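Local coordinates for protein interferon (Danio rerio, PDB 3PIV) that probably acts as a secreted type I interferon cytokine that engages cell-surface receptors in antiviral defence, at residues His64-Arg69 with Val75-Asn80; Lys22-Lys27 with Asn80-Phe85; Lys53-Thr58 with Ile153-Ala158; Gly8-Ile13 with Gln149-Ile154; Leu31-Pro36 with Arg121-Ile126. All coordinates share one frame; numbering follows the deposited sequence.

Contact 1: His64-Arg69 with Val75-Asn80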
# COMPACT_ATOMS: atom_id res chain seq x y z
N HIS A 64 -0.55 4.96 6.26
CA HIS A 64 -1.36 5.15 7.45
C HIS A 64 -1.41 3.91 8.32
O HIS A 64 -1.35 4.00 9.55
CB HIS A 64 -2.75 5.63 7.05
CG HIS A 64 -2.74 6.98 6.41
ND1 HIS A 64 -3.72 7.41 5.55
CD2 HIS A 64 -1.85 8.00 6.51
CE1 HIS A 64 -3.45 8.64 5.15
NE2 HIS A 64 -2.32 9.02 5.72
N LEU A 65 -1.49 2.75 7.67
CA LEU A 65 -1.55 1.47 8.37
C LEU A 65 -0.26 1.23 9.14
O LEU A 65 -0.28 0.74 10.28
CB LEU A 65 -1.78 0.33 7.37
CG LEU A 65 -1.92 -1.09 7.92
CD1 LEU A 65 -3.04 -1.17 8.94
CD2 LEU A 65 -2.16 -2.08 6.79
N MET A 66 0.87 1.57 8.52
CA MET A 66 2.19 1.17 9.03
C MET A 66 2.74 2.17 10.03
O MET A 66 3.67 1.87 10.77
CB MET A 66 3.17 0.98 7.87
CG MET A 66 2.85 -0.23 6.97
SD MET A 66 3.02 -1.81 7.82
CE MET A 66 4.80 -2.03 7.84
N ASP A 67 2.17 3.37 10.03
CA ASP A 67 2.59 4.47 10.90
C ASP A 67 1.98 4.24 12.27
O ASP A 67 1.11 4.99 12.70
CB ASP A 67 2.09 5.80 10.31
CG ASP A 67 2.62 7.04 11.06
OD1 ASP A 67 3.60 6.93 11.82
OD2 ASP A 67 2.05 8.14 10.86
N ALA A 68 2.43 3.18 12.95
CA ALA A 68 1.77 2.73 14.17
C ALA A 68 2.75 2.23 15.23
O ALA A 68 2.50 1.24 15.91
CB ALA A 68 0.74 1.63 13.84
N ARG A 69 3.87 2.92 15.36
CA ARG A 69 4.89 2.57 16.34
C ARG A 69 4.29 2.33 17.73
O ARG A 69 4.68 1.40 18.42
CB ARG A 69 5.94 3.67 16.38
CG ARG A 69 5.46 4.99 15.76
CD ARG A 69 5.26 5.00 14.19
NE ARG A 69 6.07 6.08 13.62
CZ ARG A 69 7.33 5.93 13.21
NH1 ARG A 69 7.95 4.74 13.28
NH2 ARG A 69 7.98 6.98 12.72
N VAL A 75 6.10 -6.56 18.05
CA VAL A 75 7.06 -6.91 17.01
C VAL A 75 8.42 -6.30 17.26
O VAL A 75 8.55 -5.24 17.86
CB VAL A 75 6.62 -6.51 15.57
CG1 VAL A 75 5.43 -7.34 15.13
CG2 VAL A 75 6.37 -5.00 15.47
N ASN A 76 9.43 -6.98 16.75
CA ASN A 76 10.80 -6.59 16.94
C ASN A 76 11.29 -5.81 15.72
O ASN A 76 12.50 -5.60 15.56
CB ASN A 76 11.62 -7.85 17.08
CG ASN A 76 11.20 -8.90 16.08
OD1 ASN A 76 11.72 -8.96 14.96
ND2 ASN A 76 10.20 -9.71 16.45
N TRP A 77 10.36 -5.40 14.85
CA TRP A 77 10.74 -4.71 13.63
C TRP A 77 11.61 -3.50 13.94
O TRP A 77 11.47 -2.88 14.99
CB TRP A 77 9.52 -4.23 12.85
CG TRP A 77 8.63 -5.32 12.39
CD1 TRP A 77 8.91 -6.65 12.39
CD2 TRP A 77 7.31 -5.17 11.85
NE1 TRP A 77 7.84 -7.35 11.90
CE2 TRP A 77 6.85 -6.46 11.56
CE3 TRP A 77 6.49 -4.08 11.60
CZ2 TRP A 77 5.58 -6.69 11.02
CZ3 TRP A 77 5.23 -4.30 11.05
CH2 TRP A 77 4.79 -5.60 10.77
N ASP A 78 12.52 -3.17 13.04
CA ASP A 78 13.36 -2.00 13.25
C ASP A 78 12.54 -0.76 12.93
O ASP A 78 12.10 -0.61 11.78
CB ASP A 78 14.60 -2.09 12.37
CG ASP A 78 15.59 -0.99 12.66
OD1 ASP A 78 16.17 -1.01 13.76
OD2 ASP A 78 15.76 -0.09 11.82
N GLN A 79 12.33 0.11 13.92
CA GLN A 79 11.44 1.25 13.72
C GLN A 79 12.01 2.26 12.75
O GLN A 79 11.27 2.96 12.08
CB GLN A 79 11.06 1.95 15.03
CG GLN A 79 10.10 1.16 15.89
CD GLN A 79 8.76 0.88 15.22
OE1 GLN A 79 8.26 1.68 14.40
NE2 GLN A 79 8.16 -0.25 15.57
N ASN A 80 13.32 2.38 12.70
CA ASN A 80 13.92 3.30 11.75
C ASN A 80 13.65 2.80 10.34
O ASN A 80 13.43 3.59 9.44
CB ASN A 80 15.42 3.43 11.99
CG ASN A 80 15.75 4.09 13.32
OD1 ASN A 80 15.11 5.05 13.73
ND2 ASN A 80 16.77 3.56 14.01
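The indole of Trp77 meets Met66 through its six-membered ring: Met66 CE lies 4.0 Å from Trp77 CZ3, approaching obliquely, with the two side chains crossing at about a right angle. One face of the indole carries a methyl group from its own segment, Val75 CG2, set off toward the rim, and at the pyrrole end Trp77 NE1 is hydrogen-bonded to Glu138 of helix 134-158. The guanidinium of Arg69 is the other flat group. Gln79 OE1 sits at its edge, near the plane, and takes a weak hydrogen bond from Arg69 NH1 at 3.3 Å; the N-H...O angle of 132° is well short of straight, and the amide is turned 50° from the guanidinium. Gln79 gets there by a fold in its chain (chi2 -61°), which also brings OE1 to 3.6 Å from Arg69 CB. Stronger charges fix the arginine: within its own segment Arg69 NE forms a salt bridge with Asp67 OD1 at 3.2 Å, and NH2 pairs with Glu83 of helix 79-101. The guanidinium is thus held by two carboxylates and only lightly by the amide. Asp67 centres an inverse gamma turn just past the end of helix 48-66, while Asp78 is the N-cap of helix 79-101. This is a short interhelical connection, bridged by Met66-Trp77 apolar packing and the weak Arg69-Gln79 hydrogen bond, in the helical bundle of a type I interferon.

Contact 2: Lys22-Lys27 with Asn80-Phe85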
# COMPACT_ATOMS: atom_id res chain seq x y z
N LYS A 22 11.12 -6.22 3.68
CA LYS A 22 11.81 -7.47 3.96
C LYS A 22 12.80 -7.31 5.11
O LYS A 22 12.85 -8.16 6.00
CB LYS A 22 12.56 -7.95 2.72
CG LYS A 22 13.27 -9.28 2.92
CD LYS A 22 14.03 -9.69 1.67
CE LYS A 22 15.09 -8.65 1.28
NZ LYS A 22 15.75 -9.00 -0.02
N ASN A 23 13.57 -6.23 5.11
CA ASN A 23 14.62 -6.08 6.13
C ASN A 23 14.19 -5.59 7.54
O ASN A 23 14.94 -5.73 8.49
CB ASN A 23 15.79 -5.24 5.58
CG ASN A 23 16.44 -5.91 4.36
OD1 ASN A 23 17.03 -5.25 3.50
ND2 ASN A 23 16.32 -7.23 4.29
N MET A 24 12.98 -5.06 7.67
CA MET A 24 12.52 -4.55 8.97
C MET A 24 12.23 -5.66 9.97
O MET A 24 12.19 -5.42 11.17
CB MET A 24 11.29 -3.63 8.82
CG MET A 24 10.02 -4.28 8.24
SD MET A 24 8.56 -3.19 8.35
CE MET A 24 8.90 -1.96 7.11
N GLY A 25 12.04 -6.88 9.50
CA GLY A 25 11.66 -7.94 10.40
C GLY A 25 12.14 -9.29 9.94
O GLY A 25 13.05 -9.40 9.13
N GLY A 26 11.52 -10.33 10.48
CA GLY A 26 11.93 -11.69 10.17
C GLY A 26 11.55 -12.06 8.75
O GLY A 26 11.33 -11.18 7.91
N LYS A 27 11.49 -13.36 8.50
CA LYS A 27 10.99 -13.86 7.23
C LYS A 27 9.48 -13.63 7.21
O LYS A 27 8.85 -13.48 8.26
CB LYS A 27 11.32 -15.35 7.07
CG LYS A 27 10.23 -16.29 7.57
CD LYS A 27 10.49 -16.76 8.99
CE LYS A 27 11.20 -18.10 9.00
NZ LYS A 27 11.64 -18.49 10.37
N ASN A 80 13.32 2.38 12.70
CA ASN A 80 13.92 3.30 11.75
C ASN A 80 13.65 2.80 10.34
O ASN A 80 13.43 3.59 9.44
CB ASN A 80 15.42 3.43 11.99
CG ASN A 80 15.75 4.09 13.32
OD1 ASN A 80 15.11 5.05 13.73
ND2 ASN A 80 16.77 3.56 14.01
N THR A 81 13.66 1.48 10.17
CA THR A 81 13.33 0.91 8.86
C THR A 81 11.85 1.18 8.55
O THR A 81 11.50 1.52 7.42
CB THR A 81 13.65 -0.60 8.79
OG1 THR A 81 15.03 -0.81 9.12
CG2 THR A 81 13.37 -1.16 7.38
N VAL A 82 10.99 1.07 9.56
CA VAL A 82 9.59 1.43 9.34
C VAL A 82 9.49 2.87 8.83
O VAL A 82 8.84 3.15 7.82
CB VAL A 82 8.75 1.28 10.60
CG1 VAL A 82 7.32 1.76 10.31
CG2 VAL A 82 8.74 -0.18 11.04
N GLU A 83 10.17 3.78 9.51
CA GLU A 83 10.11 5.19 9.12
C GLU A 83 10.61 5.38 7.68
O GLU A 83 10.03 6.13 6.90
CB GLU A 83 10.91 6.05 10.12
CG GLU A 83 11.06 7.52 9.70
CD GLU A 83 9.76 8.30 9.74
OE1 GLU A 83 8.74 7.78 10.23
OE2 GLU A 83 9.76 9.45 9.27
N ASP A 84 11.68 4.69 7.32
CA ASP A 84 12.16 4.79 5.95
C ASP A 84 11.10 4.31 4.96
O ASP A 84 10.90 4.91 3.90
CB ASP A 84 13.47 4.03 5.77
CG ASP A 84 14.63 4.71 6.48
OD1 ASP A 84 14.61 5.96 6.59
OD2 ASP A 84 15.56 4.01 6.93
N PHE A 85 10.41 3.23 5.34
CA PHE A 85 9.38 2.64 4.50
C PHE A 85 8.28 3.65 4.25
O PHE A 85 7.84 3.85 3.12
CB PHE A 85 8.82 1.40 5.19
CG PHE A 85 7.77 0.68 4.39
CD1 PHE A 85 6.43 0.81 4.71
CD2 PHE A 85 8.13 -0.15 3.33
CE1 PHE A 85 5.45 0.14 3.97
CE2 PHE A 85 7.17 -0.82 2.60
CZ PHE A 85 5.83 -0.68 2.92
O HOH W 1 16.74 -2.76 8.19
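Met24 carries this contact, bringing the C-terminal end of the first helix and the chain that follows against the first turns of helix 79-101 within the helical-bundle fold of the interferon family. The packed part is apolar and follows the methionine outward. At its base, Met24 CB rests 3.5 Å from Thr81 CG2, where the two backbones also come closest, with the CA atoms of Met24 and Thr81 5.5 Å apart. Further along, Met24 SD reaches Val82 CG2 at 4.0 Å, and the terminal methyl turns to Phe85, with Met24 CE 3.9 Å from Phe85 CB and almost as near the ring carbon CG. The first torsion sets this course: CG stands between the backbone N and the carbonyl carbon (chi1 62°), and a bend at chi3 of 73° swings CE toward the phenylalanine. Met66 and Trp77 also touch Met24, so its side chain is buried between several parts of the fold. The other side of the contact is looser and wet. There Thr81 turns its hydroxyl away from the methionine, its methyl being the branch anti to the backbone N, and OG1 is hydrogen-bonded to Asp78. A water molecule spans the two segments on this side; its bond to the backbone at Asn23 is weak, at 3.5 Å from Asn23 O, whereas its bond to Thr81 OG1 is firmer at 2.8 Å.

Contact 3: Lys53-Thr58 with Ile153-Ala158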
# COMPACT_ATOMS: atom_id res chain seq x y z
N LYS A 53 -4.77 7.57 -9.54
CA LYS A 53 -5.56 7.94 -8.38
C LYS A 53 -5.56 6.79 -7.40
O LYS A 53 -5.46 6.99 -6.20
CB LYS A 53 -7.00 8.25 -8.78
CG LYS A 53 -7.18 9.51 -9.61
CD LYS A 53 -8.66 9.84 -9.70
CE LYS A 53 -8.95 10.81 -10.82
NZ LYS A 53 -10.27 11.49 -10.57
N PHE A 54 -5.70 5.58 -7.94
CA PHE A 54 -5.67 4.34 -7.16
C PHE A 54 -4.32 4.10 -6.49
O PHE A 54 -4.25 3.56 -5.39
CB PHE A 54 -6.00 3.13 -8.05
CG PHE A 54 -5.98 1.82 -7.30
CD1 PHE A 54 -7.06 1.43 -6.52
CD2 PHE A 54 -4.86 0.99 -7.34
CE1 PHE A 54 -7.04 0.23 -5.81
CE2 PHE A 54 -4.83 -0.23 -6.64
CZ PHE A 54 -5.92 -0.61 -5.88
N LEU A 55 -3.24 4.45 -7.18
CA LEU A 55 -1.92 4.28 -6.59
C LEU A 55 -1.76 5.25 -5.41
O LEU A 55 -1.26 4.86 -4.36
CB LEU A 55 -0.82 4.49 -7.62
CG LEU A 55 -0.66 3.34 -8.61
CD1 LEU A 55 0.31 3.74 -9.71
CD2 LEU A 55 -0.18 2.07 -7.90
N VAL A 56 -2.22 6.48 -5.58
CA VAL A 56 -2.13 7.46 -4.50
C VAL A 56 -2.95 7.01 -3.30
O VAL A 56 -2.46 7.04 -2.19
CB VAL A 56 -2.58 8.86 -4.90
CG1 VAL A 56 -2.63 9.79 -3.66
CG2 VAL A 56 -1.65 9.41 -5.95
N LEU A 57 -4.19 6.59 -3.55
CA LEU A 57 -5.07 6.12 -2.48
C LEU A 57 -4.43 4.98 -1.70
O LEU A 57 -4.37 5.03 -0.47
CB LEU A 57 -6.42 5.66 -3.04
CG LEU A 57 -7.39 6.76 -3.48
CD1 LEU A 57 -8.56 6.13 -4.15
CD2 LEU A 57 -7.83 7.64 -2.29
N THR A 58 -3.95 3.97 -2.42
CA THR A 58 -3.35 2.80 -1.79
C THR A 58 -2.04 3.12 -1.04
O THR A 58 -1.83 2.65 0.08
CB THR A 58 -3.15 1.65 -2.81
OG1 THR A 58 -4.34 1.50 -3.61
CG2 THR A 58 -2.89 0.36 -2.08
N ILE A 153 2.72 -3.74 -11.05
CA ILE A 153 2.15 -4.16 -12.31
C ILE A 153 1.30 -3.03 -12.88
O ILE A 153 1.44 -2.65 -14.03
CB ILE A 153 1.28 -5.43 -12.14
CG1 ILE A 153 2.17 -6.63 -11.80
CG2 ILE A 153 0.47 -5.71 -13.40
CD1 ILE A 153 1.39 -7.92 -11.66
N ILE A 154 0.43 -2.49 -12.04
CA ILE A 154 -0.40 -1.36 -12.43
C ILE A 154 0.43 -0.17 -12.89
O ILE A 154 0.07 0.49 -13.86
CB ILE A 154 -1.32 -0.94 -11.28
CG1 ILE A 154 -2.39 -2.03 -11.05
CG2 ILE A 154 -1.94 0.42 -11.55
CD1 ILE A 154 -3.09 -1.90 -9.72
N ALA A 155 1.53 0.11 -12.21
CA ALA A 155 2.39 1.21 -12.61
C ALA A 155 3.02 0.91 -13.96
O ALA A 155 3.01 1.76 -14.85
CB ALA A 155 3.46 1.48 -11.56
N SER A 156 3.56 -0.30 -14.12
CA SER A 156 4.11 -0.70 -15.41
C SER A 156 3.09 -0.45 -16.50
O SER A 156 3.38 0.25 -17.47
CB SER A 156 4.50 -2.19 -15.44
OG SER A 156 5.70 -2.42 -14.74
N ASN A 157 1.91 -1.04 -16.34
CA ASN A 157 0.88 -0.97 -17.38
C ASN A 157 0.41 0.46 -17.58
O ASN A 157 0.04 0.85 -18.68
CB ASN A 157 -0.31 -1.87 -17.08
CG ASN A 157 0.06 -3.36 -16.97
OD1 ASN A 157 1.02 -3.83 -17.58
ND2 ASN A 157 -0.74 -4.09 -16.20
N ALA A 158 0.42 1.24 -16.51
CA ALA A 158 -0.03 2.63 -16.59
C ALA A 158 0.92 3.43 -17.49
O ALA A 158 0.48 4.13 -18.40
CB ALA A 158 -0.13 3.25 -15.21
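The carbonyl oxygen Phe54 O is gripped twice by Thr58, one turn further along helix 48-66, where Phe54 packs against Ile154 of helix 134-158. Thr58 OG1 donates to Phe54 O over 2.7 Å and Thr58 N over 3.0 Å, and the two donors arrive from opposite faces of the carbonyl plane. The hydroxyl is tilted 23° from that plane, and its oxygen also lies over the centre of the Phe54 ring, 3.4 Å above it. Across the interface the contact is wholly apolar. The end of Ile154 crosses the phenylalanine at about a right angle, with Ile154 CD1 3.9 Å from Phe54 CE2 in an oblique approach. Its other branch, Ile154 CG2, lies 4.3 Å from Leu55 CG, and Leu55 CD1 is as far from Ala155 CB. The helices run nearly antiparallel, at 154°, with their local axes 11.0 Å apart. Tyr40 of helix 37-44 meets the Phe54 ring edge-to-face and also touches Ile154. The Thr58 hydroxyl is satisfied within its own helix and no hydrogen bond crosses between the two segments, so their cohesion rests on side-chain packing in the hydrophobic core of the bundle.

Contact 4: Gly8-Ile13 with Gln149-Ile154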
# COMPACT_ATOMS: atom_id res chain seq x y z
N GLY A 8 7.33 7.13 -13.81
CA GLY A 8 8.61 6.71 -14.34
C GLY A 8 9.51 6.17 -13.25
O GLY A 8 9.56 6.71 -12.15
N ARG A 9 10.23 5.09 -13.57
CA ARG A 9 11.16 4.50 -12.63
C ARG A 9 10.45 3.97 -11.37
O ARG A 9 11.07 3.83 -10.32
CB ARG A 9 12.25 5.50 -12.26
CG ARG A 9 13.26 5.75 -13.39
CD ARG A 9 14.23 6.90 -13.08
NE ARG A 9 15.13 6.62 -11.97
CZ ARG A 9 15.13 7.27 -10.81
NH1 ARG A 9 14.26 8.26 -10.61
NH2 ARG A 9 15.99 6.95 -9.85
N TYR A 10 9.17 3.65 -11.51
CA TYR A 10 8.37 3.18 -10.39
C TYR A 10 8.92 1.88 -9.82
O TYR A 10 8.81 1.61 -8.63
CB TYR A 10 6.90 2.99 -10.80
CG TYR A 10 5.96 2.92 -9.62
CD1 TYR A 10 5.26 4.05 -9.20
CD2 TYR A 10 5.79 1.73 -8.91
CE1 TYR A 10 4.40 3.99 -8.12
CE2 TYR A 10 4.93 1.67 -7.82
CZ TYR A 10 4.24 2.80 -7.43
OH TYR A 10 3.39 2.75 -6.35
N ARG A 11 9.52 1.07 -10.69
CA ARG A 11 10.11 -0.20 -10.29
C ARG A 11 11.11 0.06 -9.18
O ARG A 11 11.28 -0.74 -8.27
CB ARG A 11 10.76 -0.88 -11.49
CG ARG A 11 11.39 -2.23 -11.19
CD ARG A 11 10.36 -3.24 -10.70
NE ARG A 11 11.01 -4.44 -10.18
CZ ARG A 11 10.38 -5.48 -9.64
NH1 ARG A 11 9.05 -5.50 -9.53
NH2 ARG A 11 11.09 -6.52 -9.19
N ILE A 12 11.74 1.23 -9.22
CA ILE A 12 12.66 1.63 -8.17
C ILE A 12 11.98 1.74 -6.79
O ILE A 12 12.54 1.32 -5.78
CB ILE A 12 13.32 2.98 -8.50
CG1 ILE A 12 14.14 2.85 -9.78
CG2 ILE A 12 14.14 3.48 -7.33
CD1 ILE A 12 15.06 1.68 -9.79
N ILE A 13 10.79 2.33 -6.77
CA ILE A 13 10.01 2.46 -5.53
C ILE A 13 9.66 1.07 -5.05
O ILE A 13 9.75 0.77 -3.86
CB ILE A 13 8.69 3.22 -5.76
CG1 ILE A 13 8.96 4.67 -6.18
CG2 ILE A 13 7.83 3.18 -4.52
CD1 ILE A 13 10.15 5.31 -5.47
N GLN A 149 3.51 -5.64 -4.78
CA GLN A 149 3.76 -6.44 -5.98
C GLN A 149 2.76 -6.12 -7.06
O GLN A 149 3.14 -5.87 -8.19
CB GLN A 149 3.76 -7.95 -5.66
CG GLN A 149 5.04 -8.40 -5.00
CD GLN A 149 4.93 -9.72 -4.27
OE1 GLN A 149 3.83 -10.16 -3.90
NE2 GLN A 149 6.07 -10.36 -4.03
N ARG A 150 1.49 -6.05 -6.71
CA ARG A 150 0.46 -5.71 -7.68
C ARG A 150 0.48 -4.23 -8.13
O ARG A 150 0.23 -3.93 -9.30
CB ARG A 150 -0.92 -6.10 -7.15
CG ARG A 150 -1.10 -7.61 -6.88
CD ARG A 150 -1.11 -8.46 -8.15
NE ARG A 150 -2.15 -8.09 -9.11
CZ ARG A 150 -3.36 -8.65 -9.18
NH1 ARG A 150 -3.71 -9.59 -8.33
NH2 ARG A 150 -4.24 -8.24 -10.09
N MET A 151 0.76 -3.32 -7.20
CA MET A 151 0.88 -1.91 -7.56
C MET A 151 1.91 -1.71 -8.66
O MET A 151 1.72 -0.89 -9.54
CB MET A 151 1.22 -1.04 -6.35
CG MET A 151 0.07 -0.92 -5.36
SD MET A 151 0.62 -0.34 -3.74
CE MET A 151 0.52 1.44 -3.99
N ASP A 152 2.98 -2.47 -8.60
CA ASP A 152 4.07 -2.36 -9.58
C ASP A 152 3.61 -2.77 -10.99
O ASP A 152 4.06 -2.21 -11.99
CB ASP A 152 5.24 -3.22 -9.12
CG ASP A 152 6.41 -3.17 -10.08
OD1 ASP A 152 7.13 -2.15 -10.09
OD2 ASP A 152 6.60 -4.16 -10.82
N ILE A 153 2.72 -3.74 -11.05
CA ILE A 153 2.15 -4.16 -12.31
C ILE A 153 1.30 -3.03 -12.88
O ILE A 153 1.44 -2.65 -14.03
CB ILE A 153 1.28 -5.43 -12.14
CG1 ILE A 153 2.17 -6.63 -11.80
CG2 ILE A 153 0.47 -5.71 -13.40
CD1 ILE A 153 1.39 -7.92 -11.66
N ILE A 154 0.43 -2.49 -12.04
CA ILE A 154 -0.40 -1.36 -12.43
C ILE A 154 0.43 -0.17 -12.89
O ILE A 154 0.07 0.49 -13.86
CB ILE A 154 -1.32 -0.94 -11.28
CG1 ILE A 154 -2.39 -2.03 -11.05
CG2 ILE A 154 -1.94 0.42 -11.55
CD1 ILE A 154 -3.09 -1.90 -9.72
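Tyr10 and Arg11, near the N-terminal end of the chain's first helix, flank the carboxylate of Asp152 and tie that helix of the interferon bundle to its last, helix 134-158. The charged interaction is a salt bridge, with Arg11 NH1 3.1 Å from Asp152 OD2. As a hydrogen bond it is weak, bent to 143°; OD2 lies at the edge of the guanidinium near its plane, whereas the carboxylate itself is turned 61° from that plane. A bend at chi2 (62°) folds the arginine back over the aspartate, and Arg11 CD lies 3.5 Å from Asp152 OD1. That second oxygen has a partner of its own, the hydroxyl of Thr14, one turn after Arg11 on helix 10-23. Although buried, the aspartate probably keeps its negative charge, since the arginine faces one oxygen and the Thr14 hydroxyl is bonded to the other. The van der Waals contacts belong to Tyr10. Asp152 OD1 stands at the edge of its ring, near the plane, 4.3 Å from Tyr10 CD2. At the far end of the tyrosine lies Met151, which also packs on Leu55 and Leu59 of helix 48-66; its side chain crosses the tyrosine obliquely, and its bent end places Met151 CE 3.9 Å from Tyr10 OH.

Contact 5: Leu31-Pro36 with Arg121-Ile126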
# COMPACT_ATOMS: atom_id res chain seq x y z
N LEU A 31 0.64 -15.93 3.72
CA LEU A 31 -0.49 -15.06 3.47
C LEU A 31 -1.75 -15.79 3.90
O LEU A 31 -2.22 -16.67 3.18
CB LEU A 31 -0.59 -14.70 1.98
CG LEU A 31 -1.31 -13.40 1.56
CD1 LEU A 31 -2.07 -13.61 0.26
CD2 LEU A 31 -2.24 -12.87 2.62
N GLU A 32 -2.28 -15.41 5.06
CA GLU A 32 -3.51 -16.03 5.57
C GLU A 32 -4.58 -14.98 5.86
O GLU A 32 -5.49 -15.19 6.67
CB GLU A 32 -3.20 -16.88 6.80
CG GLU A 32 -2.47 -18.20 6.45
CD GLU A 32 -1.95 -18.96 7.67
OE1 GLU A 32 -2.10 -18.46 8.81
OE2 GLU A 32 -1.38 -20.06 7.48
N THR A 33 -4.47 -13.85 5.17
CA THR A 33 -5.38 -12.72 5.34
C THR A 33 -5.94 -12.29 3.99
O THR A 33 -5.25 -12.37 2.97
CB THR A 33 -4.63 -11.55 6.01
OG1 THR A 33 -4.13 -11.95 7.29
CG2 THR A 33 -5.54 -10.32 6.16
N PRO A 34 -7.19 -11.83 3.97
CA PRO A 34 -7.87 -11.35 2.76
C PRO A 34 -7.08 -10.27 2.01
O PRO A 34 -6.41 -9.44 2.63
CB PRO A 34 -9.17 -10.77 3.30
CG PRO A 34 -9.43 -11.55 4.55
CD PRO A 34 -8.08 -11.82 5.14
N PHE A 35 -7.19 -10.29 0.69
CA PHE A 35 -6.46 -9.38 -0.18
C PHE A 35 -7.36 -9.09 -1.38
O PHE A 35 -7.92 -10.01 -1.97
CB PHE A 35 -5.15 -10.03 -0.66
CG PHE A 35 -4.40 -9.19 -1.65
CD1 PHE A 35 -3.65 -8.10 -1.23
CD2 PHE A 35 -4.49 -9.45 -3.00
CE1 PHE A 35 -2.99 -7.30 -2.14
CE2 PHE A 35 -3.82 -8.65 -3.91
CZ PHE A 35 -3.08 -7.58 -3.48
N PRO A 36 -7.50 -7.81 -1.76
CA PRO A 36 -8.48 -7.53 -2.82
C PRO A 36 -7.95 -7.75 -4.26
O PRO A 36 -7.94 -6.81 -5.04
CB PRO A 36 -8.81 -6.05 -2.59
CG PRO A 36 -7.52 -5.46 -2.05
CD PRO A 36 -6.82 -6.59 -1.29
N ARG A 121 -9.61 -0.89 6.07
CA ARG A 121 -10.43 -0.93 7.26
C ARG A 121 -10.39 -2.29 7.89
O ARG A 121 -10.23 -2.43 9.08
CB ARG A 121 -11.88 -0.65 6.93
CG ARG A 121 -12.35 0.63 7.28
CD ARG A 121 -12.13 1.03 8.72
NE ARG A 121 -11.92 2.46 8.81
CZ ARG A 121 -12.55 3.31 9.61
NH1 ARG A 121 -13.45 2.89 10.49
NH2 ARG A 121 -12.24 4.60 9.52
N THR A 122 -10.56 -3.28 7.03
CA THR A 122 -10.57 -4.67 7.49
C THR A 122 -9.25 -5.01 8.18
O THR A 122 -9.23 -5.65 9.24
CB THR A 122 -10.79 -5.64 6.32
OG1 THR A 122 -12.12 -5.48 5.81
CG2 THR A 122 -10.60 -7.07 6.77
N LEU A 123 -8.16 -4.59 7.56
CA LEU A 123 -6.83 -4.88 8.08
C LEU A 123 -6.66 -4.26 9.46
O LEU A 123 -6.20 -4.89 10.39
CB LEU A 123 -5.75 -4.36 7.14
CG LEU A 123 -5.68 -5.01 5.76
CD1 LEU A 123 -4.66 -4.31 4.86
CD2 LEU A 123 -5.32 -6.48 5.93
N LYS A 124 -7.05 -3.00 9.60
CA LYS A 124 -6.96 -2.34 10.89
C LYS A 124 -7.84 -3.07 11.93
O LYS A 124 -7.42 -3.29 13.08
CB LYS A 124 -7.38 -0.88 10.76
CG LYS A 124 -7.14 -0.05 12.02
CD LYS A 124 -5.68 0.39 12.12
CE LYS A 124 -5.37 0.99 13.49
NZ LYS A 124 -6.39 2.01 13.89
N LYS A 125 -9.04 -3.46 11.53
CA LYS A 125 -9.93 -4.20 12.41
C LYS A 125 -9.27 -5.47 12.92
O LYS A 125 -9.36 -5.79 14.10
CB LYS A 125 -11.23 -4.57 11.70
CG LYS A 125 -12.18 -5.35 12.59
CD LYS A 125 -13.52 -5.60 11.93
CE LYS A 125 -14.56 -6.00 12.98
NZ LYS A 125 -15.81 -6.54 12.37
N ILE A 126 -8.60 -6.18 12.02
CA ILE A 126 -7.92 -7.42 12.38
C ILE A 126 -6.83 -7.17 13.41
O ILE A 126 -6.66 -7.93 14.38
CB ILE A 126 -7.29 -8.07 11.14
CG1 ILE A 126 -8.36 -8.78 10.30
CG2 ILE A 126 -6.18 -9.03 11.54
CD1 ILE A 126 -7.91 -9.13 8.90
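Thr33 and Ile126 point their ends at one another, tip to tip: the threonine methyl CG2 meets Ile126 CD1 at 3.8 Å. Leu123, one turn earlier on helix 111-129, comes at the same methyl from an oblique direction, with its CD2 3.9 Å from Thr33 CG2. One methyl group therefore touches two branched side chains of the helix. The threonine's rotation divides its two branches: CG2 lies anti to the backbone N (chi1 -60° for OG1) and faces the helix, while the hydroxyl OG1 is hydrogen-bonded to Gln139 of helix 134-158. No hydrogen bond joins the two segments, and only 133 Å² of surface is buried between them, a light apolar touch. The irregular 31-36 segment belongs to the long connection between helices 10-23 and 37-44, part of the AB loop of the type I interferon helical bundle, and ends at Pro36, the N-cap of helix 37-44. It runs between helix 111-129, met through Thr33, and helix 134-158, against which Leu31, Thr33 and Phe35 pack.

Overall arrangement
The five contacts spread over an all-helical chain and fall into two clusters plus a bridge. Contacts 1 and 2, with centres 8 Å apart, share Asn80 and helix 79-101, and are joined by the Arg69-Glu83 salt bridge. Contacts 3 and 4, also 8 Å apart, share helix 134-158, where Ala155 packs on Tyr10. The centres of contacts 1 and 3 are about 24 Å apart, on opposite sides of the chain's centre, although both use helix 48-66. Contact 5 touches both clusters, through Leu123 on Leu65 and Phe35 on Arg150. In sequence, contact 4 spans nearly the whole chain and encloses contacts 1, 2 and 5, and it joins the first helix to the last.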